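Local atomic coordinates of threonine--tRNA ligase catalytic subunit (Aeropyrum pernix, PDB entry 3A32), a protein that catalyses the attachment of threonine to tRNA(Thr), activating the amino acid with ATP, and probably cannot clear mischarged seryl-tRNA because it lacks an editing domain. Residues A[161-166]-A[310-315]; A[109-114]-A[140-145]; A[79-84]-A[289-294]. All coordinates share one frame; numbering follows the deposited sequence.

Contact 1: residues A[161-166]-A[310-315]; sequences TQDDAH and HRALLG. With ZN (zinc ion), chain G.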
loop_
_atom_site.group_PDB
_atom_site.type_symbol
_atom_site.label_atom_id
_atom_site.label_comp_id
_atom_site.label_asym_id
_atom_site.label_seq_id
_atom_site.Cartn_x
_atom_site.Cartn_y
_atom_site.Cartn_z
ATOM N N THR A 161 -7.054 -0.464 -10.295
ATOM C CA THR A 161 -6.332 0.539 -9.553
ATOM C C THR A 161 -5.933 1.671 -10.506
ATOM O O THR A 161 -5.594 1.406 -11.648
ATOM C CB THR A 161 -5.142 -0.141 -8.818
ATOM O OG1 THR A 161 -5.543 -1.477 -8.389
ATOM C CG2 THR A 161 -4.706 0.696 -7.574
ATOM N N GLN A 162 -5.997 2.915 -10.033
ATOM C CA GLN A 162 -5.599 4.124 -10.787
ATOM C C GLN A 162 -4.536 4.832 -9.941
ATOM O O GLN A 162 -4.631 4.802 -8.725
ATOM C CB GLN A 162 -6.763 5.105 -10.866
ATOM C CG GLN A 162 -7.936 4.665 -11.682
ATOM C CD GLN A 162 -9.196 5.423 -11.381
ATOM O OE1 GLN A 162 -9.491 5.765 -10.242
ATOM N NE2 GLN A 162 -9.973 5.681 -12.417
ATOM N N ASP A 163 -3.523 5.429 -10.594
ATOM C CA ASP A 163 -2.661 6.429 -9.956
ATOM C C ASP A 163 -3.370 7.808 -10.099
ATOM O O ASP A 163 -2.989 8.676 -10.898
ATOM C CB ASP A 163 -1.247 6.450 -10.618
ATOM C CG ASP A 163 -1.291 6.653 -12.164
ATOM O OD1 ASP A 163 -2.232 6.142 -12.823
ATOM O OD2 ASP A 163 -0.372 7.309 -12.731
ATOM N N ASP A 164 -4.382 7.985 -9.276
ATOM C CA ASP A 164 -5.355 9.035 -9.395
ATOM C C ASP A 164 -4.936 10.264 -8.585
ATOM O O ASP A 164 -4.474 10.125 -7.453
ATOM C CB ASP A 164 -6.688 8.486 -8.850
ATOM C CG ASP A 164 -7.900 9.289 -9.315
ATOM O OD1 ASP A 164 -7.807 9.996 -10.349
ATOM O OD2 ASP A 164 -8.964 9.175 -8.655
ATOM N N ALA A 165 -5.164 11.470 -9.119
ATOM C CA ALA A 165 -4.930 12.667 -8.330
ATOM C C ALA A 165 -5.919 13.717 -8.755
ATOM O O ALA A 165 -6.470 13.649 -9.864
ATOM C CB ALA A 165 -3.489 13.152 -8.498
ATOM N N HIS A 166 -6.183 14.645 -7.854
ATOM C CA HIS A 166 -7.004 15.791 -8.115
ATOM C C HIS A 166 -6.270 17.063 -7.726
ATOM O O HIS A 166 -5.568 17.118 -6.704
ATOM C CB HIS A 166 -8.383 15.636 -7.436
ATOM C CG HIS A 166 -9.163 14.502 -8.017
ATOM N ND1 HIS A 166 -9.052 13.214 -7.547
ATOM C CD2 HIS A 166 -9.935 14.431 -9.122
ATOM C CE1 HIS A 166 -9.776 12.405 -8.292
ATOM N NE2 HIS A 166 -10.329 13.117 -9.252
ATOM N N HIS A 310 -8.780 16.371 -12.807
ATOM C CA HIS A 310 -8.535 14.942 -12.601
ATOM C C HIS A 310 -7.294 14.613 -13.423
ATOM O O HIS A 310 -7.199 15.059 -14.562
ATOM C CB HIS A 310 -9.630 14.106 -13.265
ATOM C CG HIS A 310 -11.036 14.476 -12.897
ATOM N ND1 HIS A 310 -11.774 13.751 -11.991
ATOM C CD2 HIS A 310 -11.863 15.448 -13.366
ATOM C CE1 HIS A 310 -12.989 14.263 -11.907
ATOM N NE2 HIS A 310 -13.070 15.287 -12.742
ATOM N N ARG A 311 -6.357 13.824 -12.890
ATOM C CA ARG A 311 -5.206 13.404 -13.699
ATOM C C ARG A 311 -4.689 12.041 -13.287
ATOM O O ARG A 311 -4.679 11.730 -12.116
ATOM C CB ARG A 311 -4.085 14.455 -13.654
ATOM C CG ARG A 311 -3.591 14.915 -12.267
ATOM C CD ARG A 311 -2.231 14.300 -11.869
ATOM N NE ARG A 311 -2.253 12.881 -11.480
ATOM C CZ ARG A 311 -1.165 12.188 -11.116
ATOM N NH1 ARG A 311 0.038 12.778 -11.071
ATOM N NH2 ARG A 311 -1.276 10.904 -10.781
ATOM N N ALA A 312 -4.275 11.208 -14.239
ATOM C CA ALA A 312 -3.477 10.026 -13.917
ATOM C C ALA A 312 -2.300 10.041 -14.870
ATOM O O ALA A 312 -2.430 10.592 -15.941
ATOM C CB ALA A 312 -4.310 8.743 -14.076
ATOM N N LEU A 313 -1.191 9.389 -14.526
ATOM C CA LEU A 313 -0.043 9.243 -15.427
ATOM C C LEU A 313 -0.128 7.949 -16.195
ATOM O O LEU A 313 0.052 7.957 -17.383
ATOM C CB LEU A 313 1.308 9.329 -14.688
ATOM C CG LEU A 313 1.511 10.461 -13.652
ATOM C CD1 LEU A 313 2.898 10.359 -13.026
ATOM C CD2 LEU A 313 1.312 11.881 -14.218
ATOM N N LEU A 314 -0.382 6.837 -15.505
ATOM C CA LEU A 314 -0.499 5.508 -16.102
ATOM C C LEU A 314 -1.950 5.268 -16.495
ATOM O O LEU A 314 -2.214 4.764 -17.575
ATOM C CB LEU A 314 -0.057 4.439 -15.086
ATOM C CG LEU A 314 1.313 4.603 -14.402
ATOM C CD1 LEU A 314 1.664 3.431 -13.423
ATOM C CD2 LEU A 314 2.403 4.807 -15.453
ATOM N N GLY A 315 -2.890 5.632 -15.605
ATOM C CA GLY A 315 -4.322 5.382 -15.855
ATOM C C GLY A 315 -4.772 4.202 -15.026
ATOM O O GLY A 315 -4.540 4.186 -13.837
HETATM ZN ZN ZN G . -11.359 12.208 -10.684
HETATM O O HOH W 1 -9.938 10.982 -11.440
#
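The zinc site of the threonyl-tRNA synthetase catalytic core sits at one end of this strand pair, where His-166 and His-310 share the metal. His-166 NE2 binds zinc at 2.0 Å and His-310 ND1 at 2.1 Å. The rings are oblique, their planes 74° apart, with His-310 ND1 at the edge of the His-166 ring. Cys-112 SG and a water complete the four ligands. That water donates a hydrogen bond to Asp-164 OD1. In threonyl-tRNA synthetases this zinc takes up the amino and hydroxyl groups of threonine, so the water may hold a substrate position. In the second shell His-115 bonds to His-166 ND1 and Asp-284 to His-310 NE2, which probably fixes the turn of each ring.

Both strands belong to the antiparallel part of the class II synthetase sheet, and Ala-165 and Arg-311 form a hydrogen-bonded pair. On the face opposite the zinc, the Arg-311 chain bends at chi2 and chi3 and lays its guanidinium over the Ala-165 methyl, Arg-311 NE 3.2 Å from Ala-165 CB. Its NH2 then donates to Asp-163 O at 2.8 Å, the oxygen close to the guanidinium plane. Arg-311 NE is buried without a polar partner.

Past Ala-312 the chain turns a corner, and the Asp-163 carboxylate holds that corner. OD2 accepts from Leu-314 N at 2.8 Å on its syn lone pair and from Leu-313 N at 2.9 Å from above the carboxylate plane. OD1 takes Gly-315 N at 2.9 Å, also syn. CG stands between the backbone N and the carbonyl carbon (chi1 54°), which turns the carboxylate to these amides. With an alanine here, the N-H groups of Leu-313, Leu-314 and Gly-315 would probably lose this acceptor.

Contact 2: residues A[109-114]-A[140-145]; sequences PMNCPY and GRVHRY. With ZN (zinc ion), chain G.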
loop_
_atom_site.group_PDB
_atom_site.type_symbol
_atom_site.label_atom_id
_atom_site.label_comp_id
_atom_site.label_asym_id
_atom_site.label_seq_id
_atom_site.Cartn_x
_atom_site.Cartn_y
_atom_site.Cartn_z
ATOM N N PRO A 109 -16.831 3.832 -7.590
ATOM C CA PRO A 109 -16.320 3.749 -8.977
ATOM C C PRO A 109 -15.265 4.813 -9.309
ATOM O O PRO A 109 -14.543 4.683 -10.308
ATOM C CB PRO A 109 -17.596 3.971 -9.822
ATOM C CG PRO A 109 -18.467 4.884 -8.973
ATOM C CD PRO A 109 -18.010 4.731 -7.506
ATOM N N MET A 110 -15.169 5.860 -8.482
ATOM C CA MET A 110 -14.186 6.916 -8.697
ATOM C C MET A 110 -13.816 7.532 -7.374
ATOM O O MET A 110 -14.644 7.521 -6.454
ATOM C CB MET A 110 -14.779 7.992 -9.619
ATOM C CG MET A 110 -16.052 8.690 -9.106
ATOM S SD MET A 110 -17.023 9.501 -10.464
ATOM C CE MET A 110 -15.897 9.283 -11.876
ATOM N N ASN A 111 -12.595 8.077 -7.268
ATOM C CA ASN A 111 -12.108 8.671 -5.980
ATOM C C ASN A 111 -12.424 10.134 -5.822
ATOM O O ASN A 111 -12.375 10.662 -4.704
ATOM C CB ASN A 111 -10.609 8.513 -5.789
ATOM C CG ASN A 111 -10.128 7.103 -6.013
ATOM O OD1 ASN A 111 -9.315 6.837 -6.900
ATOM N ND2 ASN A 111 -10.608 6.196 -5.216
ATOM N N CYS A 112 -12.741 10.789 -6.941
ATOM C CA CYS A 112 -12.990 12.256 -7.000
ATOM C C CYS A 112 -13.801 12.924 -5.884
ATOM O O CYS A 112 -13.336 13.929 -5.340
ATOM C CB CYS A 112 -13.584 12.680 -8.383
ATOM S SG CYS A 112 -13.310 11.484 -9.744
ATOM N N PRO A 113 -15.062 12.473 -5.645
ATOM C CA PRO A 113 -15.897 13.047 -4.583
ATOM C C PRO A 113 -15.268 12.914 -3.197
ATOM O O PRO A 113 -15.370 13.854 -2.392
ATOM C CB PRO A 113 -17.202 12.234 -4.679
ATOM C CG PRO A 113 -17.248 11.720 -6.131
ATOM C CD PRO A 113 -15.793 11.481 -6.463
ATOM N N TYR A 114 -14.601 11.786 -2.928
ATOM C CA TYR A 114 -13.883 11.633 -1.645
ATOM C C TYR A 114 -12.742 12.645 -1.537
ATOM O O TYR A 114 -12.624 13.314 -0.528
ATOM C CB TYR A 114 -13.436 10.184 -1.387
ATOM C CG TYR A 114 -14.486 9.295 -0.655
ATOM C CD1 TYR A 114 -14.827 8.030 -1.133
ATOM C CD2 TYR A 114 -15.075 9.702 0.533
ATOM C CE1 TYR A 114 -15.744 7.212 -0.480
ATOM C CE2 TYR A 114 -15.980 8.870 1.215
ATOM C CZ TYR A 114 -16.312 7.648 0.705
ATOM O OH TYR A 114 -17.226 6.849 1.374
ATOM N N GLY A 140 -5.627 4.274 -5.963
ATOM C CA GLY A 140 -7.048 4.099 -5.578
ATOM C C GLY A 140 -7.679 2.873 -6.186
ATOM O O GLY A 140 -7.325 2.502 -7.300
ATOM N N ARG A 141 -8.630 2.263 -5.491
ATOM C CA ARG A 141 -9.267 0.988 -5.950
ATOM C C ARG A 141 -10.737 1.220 -6.272
ATOM O O ARG A 141 -11.511 1.587 -5.387
ATOM C CB ARG A 141 -9.141 -0.092 -4.886
ATOM C CG ARG A 141 -7.688 -0.410 -4.577
ATOM C CD ARG A 141 -7.509 -1.028 -3.215
ATOM N NE ARG A 141 -6.164 -1.598 -3.157
ATOM C CZ ARG A 141 -5.137 -0.940 -2.648
ATOM N NH1 ARG A 141 -5.334 0.263 -2.118
ATOM N NH2 ARG A 141 -3.944 -1.479 -2.676
ATOM N N VAL A 142 -11.087 1.036 -7.550
ATOM C CA VAL A 142 -12.372 1.423 -8.093
ATOM C C VAL A 142 -13.057 0.233 -8.739
ATOM O O VAL A 142 -12.408 -0.702 -9.200
ATOM C CB VAL A 142 -12.279 2.675 -9.032
ATOM C CG1 VAL A 142 -11.773 3.906 -8.253
ATOM C CG2 VAL A 142 -11.393 2.435 -10.239
ATOM N N HIS A 143 -14.375 0.214 -8.691
ATOM C CA HIS A 143 -15.111 -0.915 -9.211
ATOM C C HIS A 143 -16.258 -0.387 -10.059
ATOM O O HIS A 143 -16.949 0.546 -9.660
ATOM C CB HIS A 143 -15.685 -1.787 -8.111
ATOM C CG HIS A 143 -14.648 -2.487 -7.318
ATOM N ND1 HIS A 143 -13.949 -1.867 -6.294
ATOM C CD2 HIS A 143 -14.173 -3.742 -7.402
ATOM C CE1 HIS A 143 -13.075 -2.722 -5.794
ATOM N NE2 HIS A 143 -13.171 -3.853 -6.469
ATOM N N ARG A 144 -16.450 -1.019 -11.209
ATOM C CA ARG A 144 -17.395 -0.521 -12.210
ATOM C C ARG A 144 -18.058 -1.719 -12.866
ATOM O O ARG A 144 -17.429 -2.770 -13.021
ATOM C CB ARG A 144 -16.645 0.312 -13.246
ATOM C CG ARG A 144 -16.121 1.572 -12.643
ATOM C CD ARG A 144 -15.359 2.375 -13.635
ATOM N NE ARG A 144 -14.803 3.569 -12.980
ATOM C CZ ARG A 144 -14.032 4.459 -13.599
ATOM N NH1 ARG A 144 -13.768 4.301 -14.882
ATOM N NH2 ARG A 144 -13.519 5.505 -12.950
ATOM N N TYR A 145 -19.326 -1.561 -13.225
ATOM C CA TYR A 145 -20.035 -2.633 -13.965
ATOM C C TYR A 145 -19.370 -2.819 -15.301
ATOM O O TYR A 145 -19.209 -1.862 -16.000
ATOM C CB TYR A 145 -21.525 -2.315 -14.181
ATOM C CG TYR A 145 -22.183 -3.319 -15.126
ATOM C CD1 TYR A 145 -22.290 -4.657 -14.767
ATOM C CD2 TYR A 145 -22.620 -2.938 -16.406
ATOM C CE1 TYR A 145 -22.830 -5.595 -15.618
ATOM C CE2 TYR A 145 -23.184 -3.878 -17.273
ATOM C CZ TYR A 145 -23.290 -5.212 -16.850
ATOM O OH TYR A 145 -23.834 -6.194 -17.680
HETATM ZN ZN ZN G . -11.359 12.208 -10.684
HETATM O O HOH W 1 -9.938 10.982 -11.440
#
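Arg-144 grips the carbonyl oxygen of Pro-109 side-on with two nitrogens. NE donates to Pro-109 O at 2.9 Å and NH2 to the same atom at 3.0 Å. The oxygen lies almost in the guanidinium plane. Both N-H groups reach it from one face of the carbonyl plane, tilted by about 22°. The Arg-144 chain is extended from CG to NE, which lets the guanidinium reach this oxygen. On the way its CG passes 4.0 Å from Pro-109 CB.

The same carbonyl rests on Val-142, whose CB is 3.3 Å from Pro-109 O. With Val-142 CG1 anti to the carbonyl carbon, that methyl also meets Met-110 CA at 3.9 Å. Pro-109 CA also makes a CA-H...O contact of 3.3 Å with His-143 O. The Asn-111 side chain crosses Val-142 at about a right angle and comes close to Gly-140.

The loop leads toward helix 112-126, and Cys-112 gives SG to zinc at 2.3 Å. His-166 and His-310 are the other protein ligands. Strands 134-143 and 159-170 with their connecting loop form class II motif 2. Arg-144 falls at the arginine of its Arg-x-Glu signature, which in relatives contacts ATP and may do so here. Its bonds tie the segment before Cys-112 to the chain just after strand 134-143.

Farther out, Gln-162 of the next strand packs on Asn-111, Val-142 and Arg-144. On the dimer side, Arg-141 forms a salt bridge with Glu-72 of the second subunit, and Tyr-145 OH bonds to Glu-101 of that subunit.

Contact 3: residues A[79-84]-A[289-294]; sequences TELFKV and RRFRLY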
loop_
_atom_site.group_PDB
_atom_site.type_symbol
_atom_site.label_atom_id
_atom_site.label_comp_id
_atom_site.label_asym_id
_atom_site.label_seq_id
_atom_site.Cartn_x
_atom_site.Cartn_y
_atom_site.Cartn_z
ATOM N N THR A 79 -24.721 6.489 -1.589
ATOM C CA THR A 79 -24.930 7.093 -2.896
ATOM C C THR A 79 -25.230 8.585 -2.862
ATOM O O THR A 79 -25.210 9.244 -3.924
ATOM C CB THR A 79 -25.988 6.370 -3.719
ATOM O OG1 THR A 79 -27.151 6.103 -2.907
ATOM C CG2 THR A 79 -25.406 5.073 -4.298
ATOM N N GLU A 80 -25.496 9.144 -1.678
ATOM C CA GLU A 80 -25.566 10.613 -1.568
ATOM C C GLU A 80 -24.277 11.244 -2.101
ATOM O O GLU A 80 -24.267 12.319 -2.705
ATOM C CB GLU A 80 -25.787 11.080 -0.139
ATOM C CG GLU A 80 -27.090 10.622 0.481
ATOM C CD GLU A 80 -28.308 11.040 -0.334
ATOM O OE1 GLU A 80 -28.350 12.242 -0.659
ATOM O OE2 GLU A 80 -29.184 10.168 -0.649
ATOM N N LEU A 81 -23.172 10.556 -1.898
ATOM C CA LEU A 81 -21.912 11.117 -2.321
ATOM C C LEU A 81 -21.900 11.297 -3.846
ATOM O O LEU A 81 -21.412 12.320 -4.349
ATOM C CB LEU A 81 -20.736 10.258 -1.826
ATOM C CG LEU A 81 -19.349 10.752 -2.205
ATOM C CD1 LEU A 81 -19.078 12.155 -1.669
ATOM C CD2 LEU A 81 -18.315 9.746 -1.700
ATOM N N PHE A 82 -22.455 10.308 -4.546
ATOM C CA PHE A 82 -22.455 10.264 -6.004
ATOM C C PHE A 82 -23.682 10.968 -6.595
ATOM O O PHE A 82 -23.638 11.374 -7.751
ATOM C CB PHE A 82 -22.272 8.823 -6.523
ATOM C CG PHE A 82 -21.064 8.126 -5.922
ATOM C CD1 PHE A 82 -19.759 8.553 -6.237
ATOM C CD2 PHE A 82 -21.223 7.088 -5.011
ATOM C CE1 PHE A 82 -18.627 7.925 -5.624
ATOM C CE2 PHE A 82 -20.095 6.451 -4.444
ATOM C CZ PHE A 82 -18.802 6.894 -4.741
ATOM N N LYS A 83 -24.736 11.147 -5.804
ATOM C CA LYS A 83 -25.843 12.046 -6.164
ATOM C C LYS A 83 -25.369 13.503 -6.266
ATOM O O LYS A 83 -25.725 14.187 -7.227
ATOM C CB LYS A 83 -26.994 11.965 -5.149
ATOM C CG LYS A 83 -27.806 10.651 -5.253
ATOM C CD LYS A 83 -28.905 10.562 -4.198
ATOM C CE LYS A 83 -29.711 9.261 -4.287
ATOM N NZ LYS A 83 -30.778 9.244 -3.200
ATOM N N VAL A 84 -24.565 13.970 -5.293
ATOM C CA VAL A 84 -24.032 15.350 -5.317
ATOM C C VAL A 84 -23.100 15.574 -6.493
ATOM O O VAL A 84 -23.120 16.624 -7.113
ATOM C CB VAL A 84 -23.323 15.758 -3.978
ATOM C CG1 VAL A 84 -22.672 17.138 -4.132
ATOM C CG2 VAL A 84 -24.352 15.749 -2.774
ATOM N N ARG A 289 -19.094 23.271 -9.508
ATOM C CA ARG A 289 -20.501 23.663 -9.351
ATOM C C ARG A 289 -21.213 22.739 -8.331
ATOM O O ARG A 289 -21.832 23.217 -7.371
ATOM C CB ARG A 289 -21.234 23.674 -10.725
ATOM C CG ARG A 289 -20.920 24.945 -11.582
ATOM C CD ARG A 289 -21.600 24.891 -12.977
ATOM N NE ARG A 289 -21.434 26.134 -13.734
ATOM C CZ ARG A 289 -20.364 26.446 -14.448
ATOM N NH1 ARG A 289 -19.324 25.608 -14.518
ATOM N NH2 ARG A 289 -20.315 27.618 -15.056
ATOM N N ARG A 290 -21.129 21.426 -8.537
ATOM C CA ARG A 290 -21.854 20.480 -7.685
ATOM C C ARG A 290 -21.421 20.494 -6.202
ATOM O O ARG A 290 -22.262 20.359 -5.306
ATOM C CB ARG A 290 -21.766 19.070 -8.268
ATOM C CG ARG A 290 -22.422 18.923 -9.643
ATOM C CD ARG A 290 -23.920 19.155 -9.600
ATOM N NE ARG A 290 -24.697 17.990 -9.125
ATOM C CZ ARG A 290 -25.893 18.061 -8.499
ATOM N NH1 ARG A 290 -26.478 19.244 -8.240
ATOM N NH2 ARG A 290 -26.511 16.951 -8.103
ATOM N N PHE A 291 -20.129 20.687 -5.956
ATOM C CA PHE A 291 -19.586 20.771 -4.592
ATOM C C PHE A 291 -19.297 22.207 -4.145
ATOM O O PHE A 291 -18.639 22.404 -3.134
ATOM C CB PHE A 291 -18.285 19.974 -4.502
ATOM C CG PHE A 291 -18.497 18.485 -4.440
ATOM C CD1 PHE A 291 -18.775 17.860 -3.222
ATOM C CD2 PHE A 291 -18.464 17.721 -5.605
ATOM C CE1 PHE A 291 -18.962 16.490 -3.167
ATOM C CE2 PHE A 291 -18.666 16.356 -5.561
ATOM C CZ PHE A 291 -18.920 15.740 -4.351
ATOM N N ARG A 292 -19.748 23.192 -4.929
ATOM C CA ARG A 292 -19.695 24.586 -4.567
ATOM C C ARG A 292 -18.268 25.052 -4.310
ATOM O O ARG A 292 -18.017 25.862 -3.404
ATOM C CB ARG A 292 -20.660 24.856 -3.401
ATOM C CG ARG A 292 -22.125 24.627 -3.846
ATOM C CD ARG A 292 -22.986 24.193 -2.674
ATOM N NE ARG A 292 -24.360 23.769 -3.018
ATOM C CZ ARG A 292 -25.328 23.597 -2.115
ATOM N NH1 ARG A 292 -25.089 23.832 -0.831
ATOM N NH2 ARG A 292 -26.540 23.200 -2.481
ATOM N N LEU A 293 -17.345 24.585 -5.155
ATOM C CA LEU A 293 -15.923 24.906 -5.013
ATOM C C LEU A 293 -15.561 26.307 -5.452
ATOM O O LEU A 293 -14.636 26.912 -4.895
ATOM C CB LEU A 293 -15.050 23.877 -5.741
ATOM C CG LEU A 293 -15.283 22.399 -5.314
ATOM C CD1 LEU A 293 -14.268 21.496 -5.978
ATOM C CD2 LEU A 293 -15.272 22.275 -3.727
ATOM N N TYR A 294 -16.270 26.789 -6.473
ATOM C CA TYR A 294 -16.113 28.146 -6.984
ATOM C C TYR A 294 -16.486 29.174 -5.869
ATOM O O TYR A 294 -15.773 30.127 -5.664
ATOM C CB TYR A 294 -16.984 28.364 -8.224
ATOM C CG TYR A 294 -16.524 27.725 -9.521
ATOM C CD1 TYR A 294 -15.176 27.598 -9.826
ATOM C CD2 TYR A 294 -17.455 27.259 -10.455
ATOM C CE1 TYR A 294 -14.759 27.031 -10.998
ATOM C CE2 TYR A 294 -17.049 26.700 -11.651
ATOM C CZ TYR A 294 -15.697 26.586 -11.915
ATOM O OH TYR A 294 -15.238 26.063 -13.110
#
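Val-84 lays one methyl over a face of the Phe-291 ring. Its CG1 is 4.0 Å from the ring centroid and 14° off the ring normal, a CH-pi contact. CG1 sits 3.9 Å above the ring plane, offset toward the rim, and CE1 is the ring atom nearest to it. The methyl points this way because CG1 stands anti to the backbone N of Val-84 (chi1 174°). The two side chains cross at a slant. The same methyl lies 3.5 Å from Arg-290 O. Leu-81, one helical turn earlier, brings CD1 to 4.5 Å from Phe-291 CZ, a looser contact.

Arg-290 works beside the ring. Its chain bends at chi2 and chi3 and wraps the C-terminal end of helix 80-84. NH2 donates to Lys-83 O at 3.0 Å, with the oxygen about 20° out of the guanidinium plane. NE lies 2.9 Å from Val-84 O, but the angle is too poor for a hydrogen bond. CB of Arg-290 packs against that oxygen too, at 3.0 Å. A positive group at the carbonyl end of a helix would probably be favoured by the helix dipole.

Phe-291 and Arg-290 themselves sit where helix 287-290 stops. A Schellman motif ends it, with Arg-292 at positive phi as the C' residue and Leu-293 N bonded to Pro-288 O. Arg-292 is also the N-cap residue of helix 293-301.

Ile-116 of helix 112-126 packs on Phe-291, while Pro-113 and Leu-117 pack on Leu-81. Phe-36 of the second subunit packs on both Leu-81 and Val-84.

In the fold
Contacts 1 and 2 meet at the zinc ion: contact 1 supplies His-166 and His-310, contact 2 supplies Cys-112, and one water serves both. Their centres are about 11 Å apart. Strands 134-143 and 159-170 are neighbours in the same sheet, and Gly-140 N probably donates to Gln-162 O at 3.0 Å. Contact 3 lies outside this site, its centre about 15 Å from that of contact 2 and about 20 Å from that of contact 1. The Phe-291 side chain is about 10 Å from the zinc. Contact 3 reaches the metal region through Pro-113, whose CB is 3.5 Å from Leu-81 CD1 and 3.9 Å from Phe-291 CZ. Contacts 2 and 3 also touch the second subunit.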